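Local coordinates for putative aspartate aminotransferase (Thermus thermophilus, PDB 1IUG), which probably moves amino groups between amino acids and 2-oxo acids as a class-V aminotransferase that uses pyridoxal 5'-phosphate, at residues E34-L37 with K38-L42; F86-R89 with F90-A94; K257-Q260 with N261-Y265. One frame throughout, in Å; residues are numbered along the deposited sequence.

All three contacts join residues one helical turn apart, each within a single helix, so what differs is what surrounds the turn. Interaction 2 is the most buried: helix 85-96 fills the crossover of a beta-alpha-beta unit, a second subunit reaches it, and its side chains include an arginine bound to phosphate and two close glutamates. Interactions 1 and 3 are partly buried and touch no other chain of the assembly. In interaction 1, on helix 30-47, an arginine lies beside a phenylalanine and is tied to a neighbouring strand; in interaction 3, on helix 250-270, the side-chain contact is apolar. Interactions 2 and 3 lie on opposite sides of the chain's centre, their nearest atoms about 13 Å apart.

Interaction 1 of 3, residues E34-L37 with K38-L42; sequences EVFL and KARGL
The F36 ring and the R40 guanidinium, one turn apart on the alpha helix 30-47, lie with their planes 31° apart. It is the aliphatic part of the arginine that reaches the ring, obliquely, with CD of R40 3.9 Å from CE2 of F36. The guanidinium has L37 at its edge, near its plane, where CD2 of L37 comes within 4.4 Å of NH1 of R40. The F36–R40 pairing, i to i+4, follows from two bends in R40, at chi2 (-62°) and chi3 (-56°), which fold its methylenes back over the preceding turn while the charged end leads off. That end is fixed by strand 52-57: NE bonds to the carbonyl of V53 and NH2 forms a salt bridge with E52. F36 and A39 both pack on I55 of the same strand, and V35 touches L237 of helix 233-246, so this turn seats the helix between sheet and helix. L37 and K38, by contrast, are exposed. The backbone keeps regular alpha-helical bonding, with R40 N 2.9 Å from F36 O and G41 N 3.0 Å from L37 O. CG of R40 also rests on the first of these carbonyls, 3.2 Å from F36 O.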
loop_
_atom_site.group_PDB
_atom_site.type_symbol
_atom_site.label_atom_id
_atom_site.label_comp_id
_atom_site.label_asym_id
_atom_site.label_seq_id
_atom_site.Cartn_x
_atom_site.Cartn_y
_atom_site.Cartn_z
ATOM N N GLU A 34 -10.710 10.250 -13.904
ATOM C CA GLU A 34 -10.063 10.334 -15.207
ATOM C C GLU A 34 -8.583 10.008 -15.170
ATOM O O GLU A 34 -8.093 9.304 -16.046
ATOM C CB GLU A 34 -10.325 11.697 -15.855
ATOM C CG GLU A 34 -11.781 11.856 -16.289
ATOM C CD GLU A 34 -12.109 13.220 -16.875
ATOM O OE1 GLU A 34 -13.302 13.601 -16.832
ATOM O OE2 GLU A 34 -11.193 13.904 -17.386
ATOM N N VAL A 35 -7.883 10.486 -14.143
ATOM C CA VAL A 35 -6.456 10.195 -14.003
ATOM C C VAL A 35 -6.283 8.699 -13.756
ATOM O O VAL A 35 -5.421 8.060 -14.355
ATOM C CB VAL A 35 -5.810 10.984 -12.837
ATOM C CG1 VAL A 35 -4.373 10.536 -12.631
ATOM C CG2 VAL A 35 -5.831 12.466 -13.138
ATOM N N PHE A 36 -7.139 8.143 -12.903
ATOM C CA PHE A 36 -7.092 6.721 -12.580
ATOM C C PHE A 36 -7.342 5.900 -13.844
ATOM O O PHE A 36 -6.585 4.984 -14.151
ATOM C CB PHE A 36 -8.128 6.381 -11.507
ATOM C CG PHE A 36 -7.809 5.141 -10.735
ATOM C CD1 PHE A 36 -6.916 5.186 -9.665
ATOM C CD2 PHE A 36 -8.394 3.921 -11.072
ATOM C CE1 PHE A 36 -6.609 4.035 -8.939
ATOM C CE2 PHE A 36 -8.095 2.766 -10.354
ATOM C CZ PHE A 36 -7.199 2.822 -9.282
ATOM N N LEU A 37 -8.399 6.244 -14.576
ATOM C CA LEU A 37 -8.730 5.560 -15.827
ATOM C C LEU A 37 -7.601 5.728 -16.841
ATOM O O LEU A 37 -7.309 4.817 -17.615
ATOM C CB LEU A 37 -10.028 6.114 -16.418
ATOM C CG LEU A 37 -11.319 5.507 -15.878
ATOM C CD1 LEU A 37 -12.515 6.277 -16.414
ATOM C CD2 LEU A 37 -11.400 4.039 -16.270
ATOM N N LYS A 38 -6.976 6.901 -16.826
ATOM C CA LYS A 38 -5.863 7.210 -17.715
ATOM C C LYS A 38 -4.722 6.233 -17.410
ATOM O O LYS A 38 -4.163 5.611 -18.309
ATOM C CB LYS A 38 -5.396 8.646 -17.468
ATOM C CG LYS A 38 -5.010 9.448 -18.706
ATOM C CD LYS A 38 -3.869 8.812 -19.479
ATOM C CE LYS A 38 -3.475 9.620 -20.722
ATOM N NZ LYS A 38 -4.278 10.866 -20.925
ATOM N N ALA A 39 -4.391 6.092 -16.129
ATOM C CA ALA A 39 -3.323 5.186 -15.711
ATOM C C ALA A 39 -3.654 3.746 -16.094
ATOM O O ALA A 39 -2.792 3.031 -16.594
ATOM C CB ALA A 39 -3.085 5.304 -14.211
ATOM N N ARG A 40 -4.908 3.344 -15.865
ATOM C CA ARG A 40 -5.407 2.001 -16.196
ATOM C C ARG A 40 -5.045 1.718 -17.666
ATOM O O ARG A 40 -4.416 0.707 -17.989
ATOM C CB ARG A 40 -6.942 1.973 -16.101
ATOM C CG ARG A 40 -7.653 2.055 -14.732
ATOM C CD ARG A 40 -7.380 0.932 -13.742
ATOM N NE ARG A 40 -7.668 -0.412 -14.259
ATOM C CZ ARG A 40 -8.705 -0.781 -15.016
ATOM N NH1 ARG A 40 -9.649 0.075 -15.394
ATOM N NH2 ARG A 40 -8.753 -2.023 -15.467
ATOM N N GLY A 41 -5.461 2.640 -18.538
ATOM C CA GLY A 41 -5.229 2.530 -19.968
ATOM C C GLY A 41 -3.779 2.493 -20.400
ATOM O O GLY A 41 -3.426 1.752 -21.319
ATOM N N LEU A 42 -2.941 3.297 -19.757
ATOM C CA LEU A 42 -1.521 3.330 -20.088
ATOM C C LEU A 42 -0.802 2.039 -19.664
ATOM O O LEU A 42 0.048 1.527 -20.390
ATOM C CB LEU A 42 -0.859 4.558 -19.460
ATOM C CG LEU A 42 -1.326 5.901 -20.035
ATOM C CD1 LEU A 42 -0.757 7.043 -19.216
ATOM C CD2 LEU A 42 -0.910 6.024 -21.503
#

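Interaction 2 of 3, residues F86-R89 with F90-A94; sequences FSER and FYEIA. With PO4 (phosphate ion), chain C.
E88 and E92 sit one turn apart on helix 85-96, the crossover helix of the beta-alpha-beta unit between strands 77-82 and 100-105, and their carboxylates are turned 59° from each other. OE1 of E88 stands 3.5 Å from OE2 of E92, two like charges. E88 gets there by a bend at chi2 (103°), which swings its carboxylate forward along the helix, toward E92, and the same OE1 lies obliquely to the Y91 ring, 4.1 Å from CD2 of Y91. Each glutamate also has a partner: OE1 of E92 is hydrogen-bonded to Y211 of the second subunit, and E88 makes a long, weak ion pair with R103, whose charge also faces the Y91 ring in a cation-pi contact. Replacing E88 by an alanine would probably leave R103 without this weak partner and the Y91 ring without the group beside CD2. On another side of the helix, F86 and R89 converge on a phosphate ion, probably from the crystallisation liquor. CD2 of F86 lies 4.1 Å above the guanidinium plane of R89, offset toward its rim. NH2 of R89, which also bonds T61, donates to O3 of the phosphate at 2.7 Å, with an N-H...O angle of 132°.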
loop_
_atom_site.group_PDB
_atom_site.type_symbol
_atom_site.label_atom_id
_atom_site.label_comp_id
_atom_site.label_asym_id
_atom_site.label_seq_id
_atom_site.Cartn_x
_atom_site.Cartn_y
_atom_site.Cartn_z
ATOM N N PHE A 86 13.270 -13.994 -5.522
ATOM C CA PHE A 86 11.876 -13.755 -5.869
ATOM C C PHE A 86 11.058 -14.948 -6.345
ATOM O O PHE A 86 9.853 -14.994 -6.110
ATOM C CB PHE A 86 11.764 -12.536 -6.790
ATOM C CG PHE A 86 12.367 -11.292 -6.193
ATOM C CD1 PHE A 86 13.600 -10.818 -6.632
ATOM C CD2 PHE A 86 11.738 -10.639 -5.133
ATOM C CE1 PHE A 86 14.203 -9.717 -6.024
ATOM C CE2 PHE A 86 12.333 -9.538 -4.519
ATOM C CZ PHE A 86 13.568 -9.077 -4.965
ATOM N N SER A 87 11.688 -15.905 -7.022
ATOM C CA SER A 87 10.954 -17.105 -7.431
ATOM C C SER A 87 10.730 -17.900 -6.138
ATOM O O SER A 87 9.711 -18.573 -5.969
ATOM C CB SER A 87 11.724 -17.919 -8.483
ATOM O OG SER A 87 13.106 -18.015 -8.195
ATOM N N GLU A 88 11.778 -17.828 -5.337
ATOM C CA GLU A 88 11.695 -18.448 -4.073
ATOM C C GLU A 88 10.420 -17.874 -3.572
ATOM O O GLU A 88 9.474 -18.554 -3.219
ATOM C CB GLU A 88 12.811 -18.071 -3.095
ATOM C CG GLU A 88 12.408 -18.134 -1.619
ATOM C CD GLU A 88 12.937 -19.380 -0.915
ATOM O OE1 GLU A 88 12.112 -20.269 -0.619
ATOM O OE2 GLU A 88 14.155 -19.441 -0.667
ATOM N N ARG A 89 10.400 -16.566 -3.541
ATOM C CA ARG A 89 9.274 -15.781 -3.057
ATOM C C ARG A 89 7.890 -16.256 -3.504
ATOM O O ARG A 89 6.942 -16.328 -2.712
ATOM C CB ARG A 89 9.497 -14.329 -3.466
ATOM C CG ARG A 89 9.244 -13.310 -2.353
ATOM C CD ARG A 89 7.952 -12.541 -2.557
ATOM N NE ARG A 89 8.149 -11.146 -2.160
ATOM C CZ ARG A 89 9.236 -10.628 -1.594
ATOM N NH1 ARG A 89 10.289 -11.398 -1.353
ATOM N NH2 ARG A 89 9.266 -9.343 -1.270
ATOM N N PHE A 90 7.744 -16.558 -4.765
ATOM C CA PHE A 90 6.508 -17.041 -5.302
ATOM C C PHE A 90 6.041 -18.387 -4.690
ATOM O O PHE A 90 4.836 -18.634 -4.495
ATOM C CB PHE A 90 6.682 -17.143 -6.807
ATOM C CG PHE A 90 5.722 -16.354 -7.621
ATOM C CD1 PHE A 90 6.021 -16.064 -8.948
ATOM C CD2 PHE A 90 4.502 -15.951 -7.085
ATOM C CE1 PHE A 90 5.134 -15.381 -9.733
ATOM C CE2 PHE A 90 3.590 -15.264 -7.886
ATOM C CZ PHE A 90 3.908 -14.978 -9.213
ATOM N N TYR A 91 7.027 -19.254 -4.433
ATOM C CA TYR A 91 6.833 -20.561 -3.841
ATOM C C TYR A 91 6.151 -20.455 -2.470
ATOM O O TYR A 91 5.163 -21.142 -2.206
ATOM C CB TYR A 91 8.188 -21.274 -3.724
ATOM C CG TYR A 91 8.176 -22.526 -2.862
ATOM C CD1 TYR A 91 7.520 -23.682 -3.285
ATOM C CD2 TYR A 91 8.814 -22.552 -1.615
ATOM C CE1 TYR A 91 7.493 -24.831 -2.492
ATOM C CE2 TYR A 91 8.795 -23.702 -0.815
ATOM C CZ TYR A 91 8.131 -24.835 -1.262
ATOM O OH TYR A 91 8.089 -25.974 -0.486
ATOM N N GLU A 92 6.680 -19.579 -1.616
ATOM C CA GLU A 92 6.130 -19.363 -0.276
ATOM C C GLU A 92 4.700 -18.835 -0.349
ATOM O O GLU A 92 3.841 -19.249 0.426
ATOM C CB GLU A 92 7.006 -18.395 0.520
ATOM C CG GLU A 92 8.419 -18.900 0.814
ATOM C CD GLU A 92 9.278 -17.868 1.538
ATOM O OE1 GLU A 92 8.720 -16.912 2.124
ATOM O OE2 GLU A 92 10.520 -18.008 1.522
ATOM N N ILE A 93 4.446 -17.924 -1.283
ATOM C CA ILE A 93 3.105 -17.365 -1.470
ATOM C C ILE A 93 2.123 -18.474 -1.861
ATOM O O ILE A 93 0.986 -18.506 -1.382
ATOM C CB ILE A 93 3.107 -16.253 -2.556
ATOM C CG1 ILE A 93 3.792 -14.996 -2.015
ATOM C CG2 ILE A 93 1.680 -15.942 -3.023
ATOM C CD1 ILE A 93 3.933 -13.883 -3.027
ATOM N N ALA A 94 2.573 -19.380 -2.726
ATOM C CA ALA A 94 1.749 -20.498 -3.186
ATOM C C ALA A 94 1.408 -21.430 -2.024
ATOM O O ALA A 94 0.281 -21.917 -1.921
ATOM C CB ALA A 94 2.463 -21.260 -4.293
HETATM P P PO4 C . 12.527 -6.893 -0.763
HETATM O O1 PO4 C . 12.240 -6.347 0.646
HETATM O O2 PO4 C . 13.677 -7.906 -0.738
HETATM O O3 PO4 C . 11.281 -7.522 -1.373
HETATM O O4 PO4 C . 12.973 -5.666 -1.639
#

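Interaction 3 of 3, residues K257-Q260 with N261-Y265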
loop_
_atom_site.group_PDB
_atom_site.type_symbol
_atom_site.label_atom_id
_atom_site.label_comp_id
_atom_site.label_asym_id
_atom_site.label_seq_id
_atom_site.Cartn_x
_atom_site.Cartn_y
_atom_site.Cartn_z
ATOM N N LYS A 257 18.093 1.372 -21.800
ATOM C CA LYS A 257 18.265 0.563 -20.606
ATOM C C LYS A 257 19.141 -0.671 -20.852
ATOM O O LYS A 257 19.976 -1.023 -20.011
ATOM C CB LYS A 257 16.902 0.232 -19.982
ATOM C CG LYS A 257 16.297 1.458 -19.270
ATOM C CD LYS A 257 17.263 1.904 -18.160
ATOM C CE LYS A 257 16.831 3.119 -17.366
ATOM N NZ LYS A 257 15.533 3.695 -17.792
ATOM N N ALA A 258 19.013 -1.264 -22.039
ATOM C CA ALA A 258 19.814 -2.430 -22.408
ATOM C C ALA A 258 21.274 -2.018 -22.590
ATOM O O ALA A 258 22.190 -2.738 -22.180
ATOM C CB ALA A 258 19.284 -3.061 -23.692
ATOM N N TRP A 259 21.480 -0.852 -23.197
ATOM C CA TRP A 259 22.824 -0.330 -23.425
ATOM C C TRP A 259 23.510 0.039 -22.105
ATOM O O TRP A 259 24.688 -0.255 -21.908
ATOM C CB TRP A 259 22.768 0.883 -24.360
ATOM C CG TRP A 259 24.099 1.538 -24.566
ATOM C CD1 TRP A 259 25.043 1.200 -25.489
ATOM C CD2 TRP A 259 24.653 2.620 -23.801
ATOM N NE1 TRP A 259 26.154 1.998 -25.345
ATOM C CE2 TRP A 259 25.942 2.877 -24.316
ATOM C CE3 TRP A 259 24.186 3.392 -22.727
ATOM C CZ2 TRP A 259 26.774 3.875 -23.794
ATOM C CZ3 TRP A 259 25.012 4.382 -22.207
ATOM C CH2 TRP A 259 26.293 4.614 -22.742
ATOM N N GLN A 260 22.759 0.668 -21.203
ATOM C CA GLN A 260 23.274 1.081 -19.896
ATOM C C GLN A 260 23.727 -0.092 -19.031
ATOM O O GLN A 260 24.750 -0.007 -18.352
ATOM C CB GLN A 260 22.222 1.899 -19.133
ATOM C CG GLN A 260 22.010 3.311 -19.674
ATOM C CD GLN A 260 20.879 4.053 -18.975
ATOM O OE1 GLN A 260 19.845 3.470 -18.658
ATOM N NE2 GLN A 260 21.067 5.351 -18.749
ATOM N N ASN A 261 22.959 -1.179 -19.051
ATOM C CA ASN A 261 23.286 -2.356 -18.262
ATOM C C ASN A 261 24.486 -3.089 -18.853
ATOM O O ASN A 261 25.350 -3.573 -18.117
ATOM C CB ASN A 261 22.085 -3.299 -18.174
ATOM C CG ASN A 261 22.176 -4.239 -16.992
ATOM O OD1 ASN A 261 22.304 -3.801 -15.849
ATOM N ND2 ASN A 261 22.111 -5.539 -17.258
ATOM N N ALA A 262 24.535 -3.155 -20.185
ATOM C CA ALA A 262 25.634 -3.810 -20.889
ATOM C C ALA A 262 26.923 -3.032 -20.625
ATOM O O ALA A 262 28.017 -3.600 -20.614
ATOM C CB ALA A 262 25.345 -3.864 -22.378
ATOM N N LEU A 263 26.772 -1.728 -20.407
ATOM C CA LEU A 263 27.898 -0.848 -20.115
ATOM C C LEU A 263 28.528 -1.259 -18.782
ATOM O O LEU A 263 29.752 -1.278 -18.648
ATOM C CB LEU A 263 27.420 0.606 -20.047
ATOM C CG LEU A 263 28.470 1.687 -19.784
ATOM C CD1 LEU A 263 29.442 1.768 -20.958
ATOM C CD2 LEU A 263 27.784 3.024 -19.565
ATOM N N LEU A 264 27.684 -1.606 -17.809
ATOM C CA LEU A 264 28.151 -2.027 -16.488
ATOM C C LEU A 264 28.862 -3.379 -16.541
ATOM O O LEU A 264 29.890 -3.567 -15.890
ATOM C CB LEU A 264 26.989 -2.086 -15.497
ATOM C CG LEU A 264 26.273 -0.765 -15.204
ATOM C CD1 LEU A 264 25.120 -1.012 -14.244
ATOM C CD2 LEU A 264 27.249 0.246 -14.633
ATOM N N TYR A 265 28.305 -4.319 -17.300
ATOM C CA TYR A 265 28.916 -5.637 -17.445
ATOM C C TYR A 265 30.236 -5.531 -18.194
ATOM O O TYR A 265 31.176 -6.270 -17.906
ATOM C CB TYR A 265 27.979 -6.607 -18.169
ATOM C CG TYR A 265 27.020 -7.332 -17.247
ATOM C CD1 TYR A 265 25.641 -7.184 -17.387
ATOM C CD2 TYR A 265 27.495 -8.180 -16.241
ATOM C CE1 TYR A 265 24.759 -7.859 -16.557
ATOM C CE2 TYR A 265 26.619 -8.862 -15.400
ATOM C CZ TYR A 265 25.252 -8.696 -15.565
ATOM O OH TYR A 265 24.374 -9.358 -14.737
#
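L263 meets W259 of the preceding turn of helix 250-270. Its CB rests on the carbonyls behind it, 3.2 Å from O of Q260 and 3.4 Å from O of W259. Beyond CB, CG lies anti to the backbone N (chi1 -178°), and the CD2 branch then touches the far end of the indole, 3.9 Å from CH2 and 4.1 Å from CZ3 of W259. The indole starts out in the same way (chi1 176°), so the two side chains run side by side and point in one direction, the methyl meeting the six-membered ring obliquely. Helix 331-348 covers this side: L263 packs on A334 and A338, W259 on L335, and R331 forms a cation-pi contact with the indole. Two polar side chains of the turn bond to other parts of the chain, NE2 of Q260 to the carbonyl of Y329 and ND2 of N261 to that of V284. Beneath them, the helical bond from L264 N to Q260 O is weak at 3.4 Å. Between W259 and L263 the attraction is therefore dispersive and hydrophobic, while hydrogen bonds from neighbouring residues tie the same turn to backbone carbonyls nearby in the fold.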